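Local coordinates for protein enoyl-CoA hydratase (PDB 1WZ8) that probably catalyses the reversible hydration of enoyl-CoA thioesters, as a hexameric member of the crotonase family, at residues A[131-143]-A[169-181]. Sequence-based numbering, arbitrary orientation.
Sequences VGKGTRLLDGHLR and LLLNEPLTGEEAE
Leu137 and Leu175 form a hydrogen-bonded antiparallel pair, each satisfying the other's backbone. Leu137 N gives a nearly straight bond to Leu175 O (2.9 Å, 172°). Leu175 N returns one to Leu137 O, which also accepts from a water. The same water donates to Glu173 O (2.8 Å), so it bridges the two segments where the strand pairing ends. The Leu137 and Leu175 side chains share one sheet face, and Leu137 CD1 reaches Ala180 CB at 3.5 Å.

The start of helix 177-183 is tied to the turn 132-135. Glu178 N donates to Lys133 O (3.1 Å), and Gly177 N makes a weak bond to Thr135 O. Gly177 CA-H points at Gly132 O (3.1 Å), and Val131 CG2 also packs tightly on this CA. Thr176 and Glu179 form a capping box. Its firm half is Thr176 N to Glu179 OE1; the return bond to Thr176 OG1 is less certain.

At the far end Asn172, with positive phi, follows helix 162-171. Its CG is roughly anti to the backbone N (chi1 -151°), which turns the amide to the start of helix 141-144. OD1 takes a weak bond from Arg143 N, and ND2 lies 3.3 Å from Arg143 CB. Asp139 OD2 accepts from His141 N, an Asx turn, and its carboxylate also takes His141 ND1. His141 NE2 hydrogen-bonds to a methylpentanediol, probably from the crystallisation liquor. Within this chain, strand 175-176 edges the small three-stranded sheet that accompanies the larger sheet in this crotonase fold.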
loop_
_atom_site.group_PDB
_atom_site.type_symbol
_atom_site.label_atom_id
_atom_site.label_comp_id
_atom_site.label_asym_id
_atom_site.label_seq_id
_atom_site.Cartn_x
_atom_site.Cartn_y
_atom_site.Cartn_z
ATOM N N VAL A 131 21.267 -22.013 -9.312
ATOM C CA VAL A 131 20.724 -23.075 -10.146
ATOM C C VAL A 131 21.743 -23.526 -11.174
ATOM O O VAL A 131 22.775 -22.877 -11.377
ATOM C CB VAL A 131 19.451 -22.622 -10.910
ATOM C CG1 VAL A 131 18.420 -22.091 -9.935
ATOM C CG2 VAL A 131 19.804 -21.559 -11.954
ATOM N N GLY A 132 21.449 -24.654 -11.809
ATOM C CA GLY A 132 22.327 -25.155 -12.847
ATOM C C GLY A 132 21.817 -24.582 -14.154
ATOM O O GLY A 132 20.638 -24.253 -14.267
ATOM N N LYS A 133 22.692 -24.431 -15.138
ATOM C CA LYS A 133 22.267 -23.899 -16.424
ATOM C C LYS A 133 21.129 -24.744 -17.000
ATOM O O LYS A 133 20.232 -24.223 -17.669
ATOM C CB LYS A 133 23.440 -23.882 -17.401
ATOM C CG LYS A 133 24.552 -22.938 -16.983
ATOM C CD LYS A 133 25.632 -22.834 -18.042
ATOM C CE LYS A 133 26.695 -21.845 -17.610
ATOM N NZ LYS A 133 26.083 -20.538 -17.259
ATOM N N GLY A 134 21.168 -26.046 -16.719
ATOM C CA GLY A 134 20.149 -26.949 -17.227
ATOM C C GLY A 134 19.026 -27.310 -16.271
ATOM O O GLY A 134 18.177 -28.145 -16.590
ATOM N N THR A 135 19.009 -26.692 -15.095
ATOM C CA THR A 135 17.956 -26.972 -14.121
ATOM C C THR A 135 16.602 -26.610 -14.725
ATOM O O THR A 135 16.498 -25.656 -15.497
ATOM C CB THR A 135 18.162 -26.144 -12.828
ATOM O OG1 THR A 135 19.423 -26.483 -12.246
ATOM C CG2 THR A 135 17.055 -26.428 -11.809
ATOM N N ARG A 136 15.568 -27.373 -14.378
ATOM C CA ARG A 136 14.223 -27.109 -14.881
ATOM C C ARG A 136 13.407 -26.433 -13.781
ATOM O O ARG A 136 13.223 -27.007 -12.711
ATOM C CB ARG A 136 13.542 -28.420 -15.301
ATOM C CG ARG A 136 12.145 -28.242 -15.893
ATOM C CD ARG A 136 11.656 -29.522 -16.559
ATOM N NE ARG A 136 11.154 -30.507 -15.604
ATOM C CZ ARG A 136 9.874 -30.623 -15.256
ATOM N NH1 ARG A 136 8.965 -29.817 -15.788
ATOM N NH2 ARG A 136 9.502 -31.544 -14.379
ATOM N N LEU A 137 12.932 -25.216 -14.043
ATOM C CA LEU A 137 12.133 -24.476 -13.067
ATOM C C LEU A 137 10.736 -24.274 -13.640
ATOM O O LEU A 137 10.570 -23.691 -14.714
ATOM C CB LEU A 137 12.783 -23.122 -12.762
ATOM C CG LEU A 137 14.252 -23.190 -12.331
ATOM C CD1 LEU A 137 14.783 -21.780 -12.103
ATOM C CD2 LEU A 137 14.389 -24.020 -11.061
ATOM N N LEU A 138 9.729 -24.746 -12.917
ATOM C CA LEU A 138 8.356 -24.641 -13.392
ATOM C C LEU A 138 7.343 -24.525 -12.259
ATOM O O LEU A 138 7.383 -25.278 -11.291
ATOM C CB LEU A 138 8.034 -25.869 -14.246
ATOM C CG LEU A 138 6.650 -26.060 -14.871
ATOM C CD1 LEU A 138 6.335 -24.955 -15.863
ATOM C CD2 LEU A 138 6.636 -27.400 -15.563
ATOM N N ASP A 139 6.440 -23.564 -12.377
ATOM C CA ASP A 139 5.410 -23.397 -11.370
ATOM C C ASP A 139 4.571 -24.674 -11.449
ATOM O O ASP A 139 4.375 -25.365 -10.450
ATOM C CB ASP A 139 4.551 -22.186 -11.688
ATOM C CG ASP A 139 3.388 -22.048 -10.737
ATOM O OD1 ASP A 139 3.590 -21.566 -9.601
ATOM O OD2 ASP A 139 2.273 -22.446 -11.125
ATOM N N GLY A 140 4.075 -24.964 -12.651
ATOM C CA GLY A 140 3.312 -26.178 -12.899
ATOM C C GLY A 140 1.870 -26.326 -12.446
ATOM O O GLY A 140 1.236 -27.334 -12.759
ATOM N N HIS A 141 1.332 -25.338 -11.741
ATOM C CA HIS A 141 -0.041 -25.444 -11.220
ATOM C C HIS A 141 -1.124 -25.473 -12.323
ATOM O O HIS A 141 -2.081 -26.234 -12.271
ATOM C CB HIS A 141 -0.284 -24.264 -10.278
ATOM C CG HIS A 141 0.500 -24.465 -9.006
ATOM N ND1 HIS A 141 1.678 -23.844 -8.749
ATOM C CD2 HIS A 141 0.181 -25.279 -7.913
ATOM C CE1 HIS A 141 2.056 -24.272 -7.529
ATOM N NE2 HIS A 141 1.179 -25.133 -7.005
ATOM N N LEU A 142 -0.993 -24.636 -13.345
ATOM C CA LEU A 142 -1.984 -24.599 -14.416
ATOM C C LEU A 142 -2.098 -25.951 -15.114
ATOM O O LEU A 142 -3.165 -26.318 -15.606
ATOM C CB LEU A 142 -1.633 -23.501 -15.423
ATOM C CG LEU A 142 -2.061 -22.077 -15.030
ATOM C CD1 LEU A 142 -3.581 -22.005 -14.949
ATOM C CD2 LEU A 142 -1.441 -21.686 -13.693
ATOM N N ARG A 143 -0.993 -26.686 -15.150
ATOM C CA ARG A 143 -0.969 -28.010 -15.763
ATOM C C ARG A 143 -1.779 -28.965 -14.890
ATOM O O ARG A 143 -2.449 -29.863 -15.395
ATOM C CB ARG A 143 0.475 -28.507 -15.868
ATOM C CG ARG A 143 0.636 -29.944 -16.321
ATOM C CD ARG A 143 1.952 -30.498 -15.768
ATOM N NE ARG A 143 3.086 -30.378 -16.664
ATOM C CZ ARG A 143 4.341 -30.671 -16.323
ATOM N NH1 ARG A 143 4.626 -31.085 -15.096
ATOM N NH2 ARG A 143 5.315 -30.614 -17.228
ATOM N N LEU A 169 3.740 -18.420 -16.001
ATOM C CA LEU A 169 2.763 -18.951 -15.065
ATOM C C LEU A 169 1.441 -19.364 -15.719
ATOM O O LEU A 169 0.869 -20.394 -15.363
ATOM C CB LEU A 169 2.498 -17.932 -13.949
ATOM C CG LEU A 169 3.700 -17.568 -13.065
ATOM C CD1 LEU A 169 3.319 -16.411 -12.147
ATOM C CD2 LEU A 169 4.152 -18.779 -12.252
ATOM N N LEU A 170 0.960 -18.573 -16.673
ATOM C CA LEU A 170 -0.303 -18.888 -17.336
ATOM C C LEU A 170 -0.190 -19.991 -18.388
ATOM O O LEU A 170 -1.140 -20.744 -18.603
ATOM C CB LEU A 170 -0.893 -17.635 -17.987
ATOM C CG LEU A 170 -1.318 -16.465 -17.093
ATOM C CD1 LEU A 170 -1.871 -15.353 -17.968
ATOM C CD2 LEU A 170 -2.375 -16.921 -16.094
ATOM N N LEU A 171 0.966 -20.087 -19.040
ATOM C CA LEU A 171 1.170 -21.091 -20.085
ATOM C C LEU A 171 1.871 -22.347 -19.594
ATOM O O LEU A 171 1.990 -23.332 -20.327
ATOM C CB LEU A 171 1.968 -20.490 -21.242
ATOM C CG LEU A 171 1.217 -19.520 -22.153
ATOM C CD1 LEU A 171 2.183 -18.893 -23.136
ATOM C CD2 LEU A 171 0.112 -20.268 -22.892
ATOM N N ASN A 172 2.334 -22.310 -18.353
ATOM C CA ASN A 172 3.024 -23.448 -17.781
ATOM C C ASN A 172 4.299 -23.712 -18.578
ATOM O O ASN A 172 4.690 -24.861 -18.787
ATOM C CB ASN A 172 2.109 -24.671 -17.817
ATOM C CG ASN A 172 2.394 -25.633 -16.698
ATOM O OD1 ASN A 172 2.061 -25.380 -15.540
ATOM N ND2 ASN A 172 3.014 -26.755 -17.039
ATOM N N GLU A 173 4.935 -22.637 -19.030
ATOM C CA GLU A 173 6.175 -22.741 -19.793
ATOM C C GLU A 173 7.378 -22.857 -18.866
ATOM O O GLU A 173 7.637 -21.967 -18.057
ATOM C CB GLU A 173 6.354 -21.519 -20.693
ATOM C CG GLU A 173 5.804 -21.707 -22.091
ATOM C CD GLU A 173 6.528 -22.811 -22.840
ATOM O OE1 GLU A 173 7.727 -22.641 -23.155
ATOM O OE2 GLU A 173 5.896 -23.849 -23.107
ATOM N N PRO A 174 8.130 -23.962 -18.970
ATOM C CA PRO A 174 9.301 -24.135 -18.112
ATOM C C PRO A 174 10.435 -23.167 -18.456
ATOM O O PRO A 174 10.483 -22.594 -19.544
ATOM C CB PRO A 174 9.697 -25.587 -18.365
ATOM C CG PRO A 174 9.323 -25.775 -19.804
ATOM C CD PRO A 174 7.968 -25.112 -19.879
ATOM N N LEU A 175 11.333 -22.981 -17.501
ATOM C CA LEU A 175 12.499 -22.129 -17.681
ATOM C C LEU A 175 13.715 -22.974 -17.354
ATOM O O LEU A 175 13.660 -23.833 -16.475
ATOM C CB LEU A 175 12.470 -20.942 -16.713
ATOM C CG LEU A 175 11.680 -19.688 -17.078
ATOM C CD1 LEU A 175 11.461 -18.877 -15.811
ATOM C CD2 LEU A 175 12.426 -18.857 -18.129
ATOM N N THR A 176 14.805 -22.754 -18.075
ATOM C CA THR A 176 16.037 -23.462 -17.779
ATOM C C THR A 176 16.702 -22.560 -16.738
ATOM O O THR A 176 16.365 -21.380 -16.643
ATOM C CB THR A 176 16.967 -23.553 -19.008
ATOM O OG1 THR A 176 17.359 -22.235 -19.395
ATOM C CG2 THR A 176 16.259 -24.227 -20.189
ATOM N N GLY A 177 17.625 -23.102 -15.951
ATOM C CA GLY A 177 18.295 -22.275 -14.960
ATOM C C GLY A 177 18.951 -21.071 -15.614
ATOM O O GLY A 177 18.914 -19.960 -15.086
ATOM N N GLU A 178 19.549 -21.296 -16.780
ATOM C CA GLU A 178 20.221 -20.237 -17.523
ATOM C C GLU A 178 19.253 -19.118 -17.888
ATOM O O GLU A 178 19.561 -17.938 -17.720
ATOM C CB GLU A 178 20.840 -20.805 -18.795
ATOM C CG GLU A 178 21.755 -19.838 -19.513
ATOM C CD GLU A 178 22.224 -20.387 -20.843
ATOM O OE1 GLU A 178 21.380 -20.527 -21.751
ATOM O OE2 GLU A 178 23.429 -20.686 -20.977
ATOM N N GLU A 179 18.088 -19.486 -18.405
ATOM C CA GLU A 179 17.081 -18.492 -18.764
ATOM C C GLU A 179 16.578 -17.794 -17.500
ATOM O O GLU A 179 16.379 -16.585 -17.490
ATOM C CB GLU A 179 15.902 -19.158 -19.491
ATOM C CG GLU A 179 16.315 -19.971 -20.713
ATOM C CD GLU A 179 15.150 -20.672 -21.389
ATOM O OE1 GLU A 179 14.351 -21.327 -20.684
ATOM O OE2 GLU A 179 15.041 -20.575 -22.629
ATOM N N ALA A 180 16.382 -18.554 -16.429
ATOM C CA ALA A 180 15.889 -17.966 -15.186
ATOM C C ALA A 180 16.819 -16.882 -14.643
ATOM O O ALA A 180 16.351 -15.857 -14.146
ATOM C CB ALA A 180 15.666 -19.056 -14.139
ATOM N N GLU A 181 18.131 -17.093 -14.735
ATOM C CA GLU A 181 19.081 -16.091 -14.248
ATOM C C GLU A 181 19.038 -14.840 -15.127
ATOM O O GLU A 181 19.108 -13.708 -14.634
ATOM C CB GLU A 181 20.507 -16.665 -14.228
ATOM C CG GLU A 181 21.560 -15.721 -13.625
ATOM C CD GLU A 181 22.087 -14.690 -14.612
ATOM O OE1 GLU A 181 22.561 -13.620 -14.163
ATOM O OE2 GLU A 181 22.050 -14.948 -15.833
HETATM O O HOH W 1 8.752 -21.452 -15.592
#